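Local coordinates for protein ornithine carbamoyltransferase, mitochondrial (Coccidioides immitis, PDB 3SDS) that catalyses the transfer of the carbamoyl group from carbamoyl phosphate to L-ornithine, giving L-citrulline and phosphate in arginine biosynthesis, at residues 45-50 / 57-62. Numbering follows the deposited sequence.
Sequences SSYKKT and PERLTG
Helix 34-51 and the loop that doubles back from it toward strand 68-73 come closest at Tyr47 and Pro57, whose CA atoms are 6.9 Å apart. In the loop, a hydrogen bond from Leu60 N to Pro57 O (3.0 Å) closes a turn from which Pro57, Arg59 and Leu60 all point toward the helix. The Tyr47 side chain carries most of the contact. CG anti to the carbonyl carbon (chi1 -60°) directs the ring to the loop, where it meets Pro57, Leu60 and Arg59 in turn from CD1 to OH. Near the root of the ring, Pro57 CG lies obliquely to it, 3.9 Å from Tyr47 CD1. Over one face sits Leu60 CD1, 4.0 Å from the Tyr47 ring centroid and 14° off the normal, a CH-pi contact; Leu60 CD2 lies near Tyr47 CZ and CE2. At the far end, Tyr47 OH stands over the centre of the Arg59 guanidinium, 3.4 Å from Arg59 CZ, the two planes 85° apart. That approach over a face gives a poor angle for bonding to Arg59 NE; both polar groups share Glu343 of helix 327-347, whose OE1 is hydrogen-bonded to Tyr47 OH and whose OE2 forms a salt bridge with Arg59 NH2. Arg59 NH2 also bonds the backbone O of Ala353. Farther along the helix, Thr50 CG2 packs against Pro57 CD at 4.1 Å, while Thr50 OG1 turns back to Ser46 O, which also accepts from Thr50 N. Helix end and returning loop of the carbamoyl-phosphate-binding domain are thus joined mainly by apolar packing, away from the substrate sites, with a shared carboxylate that probably limits the rotation of the Tyr47 hydroxyl and the Arg59 guanidinium and offsets the arginine's charge.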
ATOM      1  N   SER A  45       1.404  16.400 -22.673  1.00 34.79           N
ATOM      2  CA  SER A  45       0.352  16.497 -23.668  1.00 35.84           C
ATOM      3  C   SER A  45       0.338  15.292 -24.644  1.00 37.14           C
ATOM      4  O   SER A  45      -0.736  14.713 -24.937  1.00 37.93           O
ATOM      5  CB  SER A  45       0.508  17.780 -24.452  1.00 36.15           C
ATOM      6  OG  SER A  45      -0.525  17.855 -25.396  1.00 36.73           O
ATOM      7  N   SER A  46       1.530  14.941 -25.145  1.00 36.81           N
ATOM      8  CA  SER A  46       1.723  13.840 -26.064  1.00 37.10           C
ATOM      9  C   SER A  46       1.330  12.488 -25.445  1.00 37.30           C
ATOM     10  O   SER A  46       0.541  11.727 -26.042  1.00 37.88           O
ATOM     11  CB  SER A  46       3.186  13.804 -26.491  1.00 37.47           C
ATOM     12  OG  SER A  46       3.401  12.855 -27.518  1.00 36.95           O
ATOM     13  N   TYR A  47       1.880  12.192 -24.258  1.00 36.11           N
ATOM     14  CA  TYR A  47       1.616  10.918 -23.585  1.00 35.75           C
ATOM     15  C   TYR A  47       0.119  10.734 -23.286  1.00 35.82           C
ATOM     16  O   TYR A  47      -0.424   9.614 -23.398  1.00 36.28           O
ATOM     17  CB  TYR A  47       2.460  10.774 -22.300  1.00 34.92           C
ATOM     18  CG  TYR A  47       3.977  10.809 -22.495  1.00 35.16           C
ATOM     19  CD1 TYR A  47       4.579  10.309 -23.671  1.00 36.78           C
ATOM     20  CD2 TYR A  47       4.815  11.314 -21.497  1.00 34.50           C
ATOM     21  CE1 TYR A  47       5.975  10.348 -23.855  1.00 36.22           C
ATOM     22  CE2 TYR A  47       6.216  11.352 -21.668  1.00 34.97           C
ATOM     23  CZ  TYR A  47       6.784  10.861 -22.844  1.00 37.23           C
ATOM     24  OH  TYR A  47       8.158  10.896 -23.015  1.00 39.20           O
ATOM     25  N   LYS A  48      -0.528  11.848 -22.926  1.00 35.34           N
ATOM     26  CA  LYS A  48      -1.975  11.923 -22.645  1.00 35.32           C
ATOM     27  C   LYS A  48      -2.829  11.522 -23.852  1.00 36.19           C
ATOM     28  O   LYS A  48      -3.771  10.732 -23.742  1.00 36.59           O
ATOM     29  CB  LYS A  48      -2.336  13.347 -22.167  1.00 35.14           C
ATOM     30  CG  LYS A  48      -3.834  13.673 -22.142  1.00 35.55           C
ATOM     31  CD  LYS A  48      -4.146  14.941 -21.367  1.00 32.88           C
ATOM     32  CE  LYS A  48      -5.658  15.162 -21.308  1.00 34.01           C
ATOM     33  NZ  LYS A  48      -6.007  16.563 -20.846  1.00 34.58           N
ATOM     34  N   LYS A  49      -2.484  12.062 -25.013  1.00 36.80           N
ATOM     35  CA  LYS A  49      -3.222  11.769 -26.242  1.00 38.07           C
ATOM     36  C   LYS A  49      -3.089  10.286 -26.661  1.00 38.41           C
ATOM     37  O   LYS A  49      -4.073   9.661 -27.056  1.00 39.68           O
ATOM     38  CB  LYS A  49      -2.792  12.731 -27.359  1.00 38.58           C
ATOM     39  CG  LYS A  49      -3.905  13.121 -28.272  1.00 40.72           C
ATOM     40  CD  LYS A  49      -3.453  13.340 -29.710  1.00 44.15           C
ATOM     41  CE  LYS A  49      -4.624  12.985 -30.654  1.00 47.45           C
ATOM     42  NZ  LYS A  49      -4.530  13.569 -32.023  1.00 49.70           N
ATOM     43  N   THR A  50      -1.878   9.734 -26.554  1.00 37.57           N
ATOM     44  CA  THR A  50      -1.620   8.331 -26.917  1.00 37.79           C
ATOM     45  C   THR A  50      -2.346   7.367 -25.974  1.00 37.45           C
ATOM     46  O   THR A  50      -3.058   6.479 -26.447  1.00 38.10           O
ATOM     47  CB  THR A  50      -0.086   7.970 -26.893  1.00 37.48           C
ATOM     48  OG1 THR A  50       0.675   8.893 -27.684  1.00 37.10           O
ATOM     49  CG2 THR A  50       0.165   6.574 -27.398  1.00 37.23           C
ATOM     50  N   PRO A  57       3.192   4.554 -25.316  1.00 41.01           N
ATOM     51  CA  PRO A  57       4.456   5.079 -25.868  1.00 41.65           C
ATOM     52  C   PRO A  57       5.642   4.126 -25.642  1.00 42.23           C
ATOM     53  O   PRO A  57       5.858   3.709 -24.516  1.00 41.73           O
ATOM     54  CB  PRO A  57       4.685   6.374 -25.064  1.00 40.20           C
ATOM     55  CG  PRO A  57       3.356   6.726 -24.472  1.00 38.98           C
ATOM     56  CD  PRO A  57       2.626   5.436 -24.276  1.00 39.61           C
ATOM     57  N   GLU A  58       6.413   3.802 -26.680  1.00 44.25           N
ATOM     58  CA  GLU A  58       7.631   2.964 -26.519  1.00 45.68           C
ATOM     59  C   GLU A  58       8.587   3.398 -25.368  1.00 44.68           C
ATOM     60  O   GLU A  58       9.041   2.567 -24.578  1.00 44.29           O
ATOM     61  CB  GLU A  58       8.416   2.875 -27.836  1.00 47.43           C
ATOM     62  CG  GLU A  58       7.699   2.188 -28.998  1.00 51.04           C
ATOM     63  CD  GLU A  58       7.633   0.678 -28.863  1.00 55.91           C
ATOM     64  OE1 GLU A  58       8.387   0.084 -28.053  1.00 57.88           O
ATOM     65  OE2 GLU A  58       6.819   0.066 -29.585  1.00 58.91           O
ATOM     66  N   ARG A  59       8.886   4.694 -25.287  1.00 44.58           N
ATOM     67  CA  ARG A  59       9.736   5.249 -24.229  1.00 44.14           C
ATOM     68  C   ARG A  59       9.300   4.839 -22.805  1.00 43.18           C
ATOM     69  O   ARG A  59      10.140   4.734 -21.911  1.00 43.16           O
ATOM     70  CB  ARG A  59       9.776   6.791 -24.316  1.00 44.32           C
ATOM     71  CG  ARG A  59      10.496   7.346 -25.539  1.00 46.99           C
ATOM     72  CD  ARG A  59      10.288   8.840 -25.743  1.00 48.57           C
ATOM     73  NE  ARG A  59      10.873   9.609 -24.649  1.00 52.08           N
ATOM     74  CZ  ARG A  59      11.112  10.929 -24.682  1.00 54.05           C
ATOM     75  NH1 ARG A  59      10.829  11.645 -25.776  1.00 53.98           N
ATOM     76  NH2 ARG A  59      11.637  11.539 -23.611  1.00 51.78           N
ATOM     77  N   LEU A  60       8.001   4.621 -22.590  1.00 42.35           N
ATOM     78  CA  LEU A  60       7.479   4.381 -21.247  1.00 40.64           C
ATOM     79  C   LEU A  60       7.311   2.895 -20.829  1.00 41.01           C
ATOM     80  O   LEU A  60       7.221   2.594 -19.617  1.00 40.93           O
ATOM     81  CB  LEU A  60       6.176   5.160 -21.041  1.00 39.83           C
ATOM     82  CG  LEU A  60       6.142   6.679 -21.349  1.00 39.52           C
ATOM     83  CD1 LEU A  60       4.726   7.220 -21.126  1.00 39.28           C
ATOM     84  CD2 LEU A  60       7.128   7.521 -20.557  1.00 37.26           C
ATOM     85  N   THR A  61       7.287   1.971 -21.790  1.00 41.05           N
ATOM     86  CA  THR A  61       6.879   0.587 -21.486  1.00 41.56           C
ATOM     87  C   THR A  61       7.924  -0.200 -20.672  1.00 41.14           C
ATOM     88  O   THR A  61       9.026  -0.430 -21.146  1.00 41.84           O
ATOM     89  CB  THR A  61       6.493  -0.197 -22.778  1.00 42.82           C
ATOM     90  OG1 THR A  61       5.683   0.638 -23.596  1.00 43.98           O
ATOM     91  CG2 THR A  61       5.691  -1.471 -22.456  1.00 42.28           C
ATOM     92  N   GLY A  62       7.572  -0.618 -19.458  1.00 39.90           N
ATOM     93  CA  GLY A  62       8.535  -1.242 -18.574  1.00 39.40           C
ATOM     94  C   GLY A  62       9.745  -0.372 -18.232  1.00 39.00           C
ATOM     95  O   GLY A  62      10.758  -0.878 -17.778  1.00 40.13           O
TER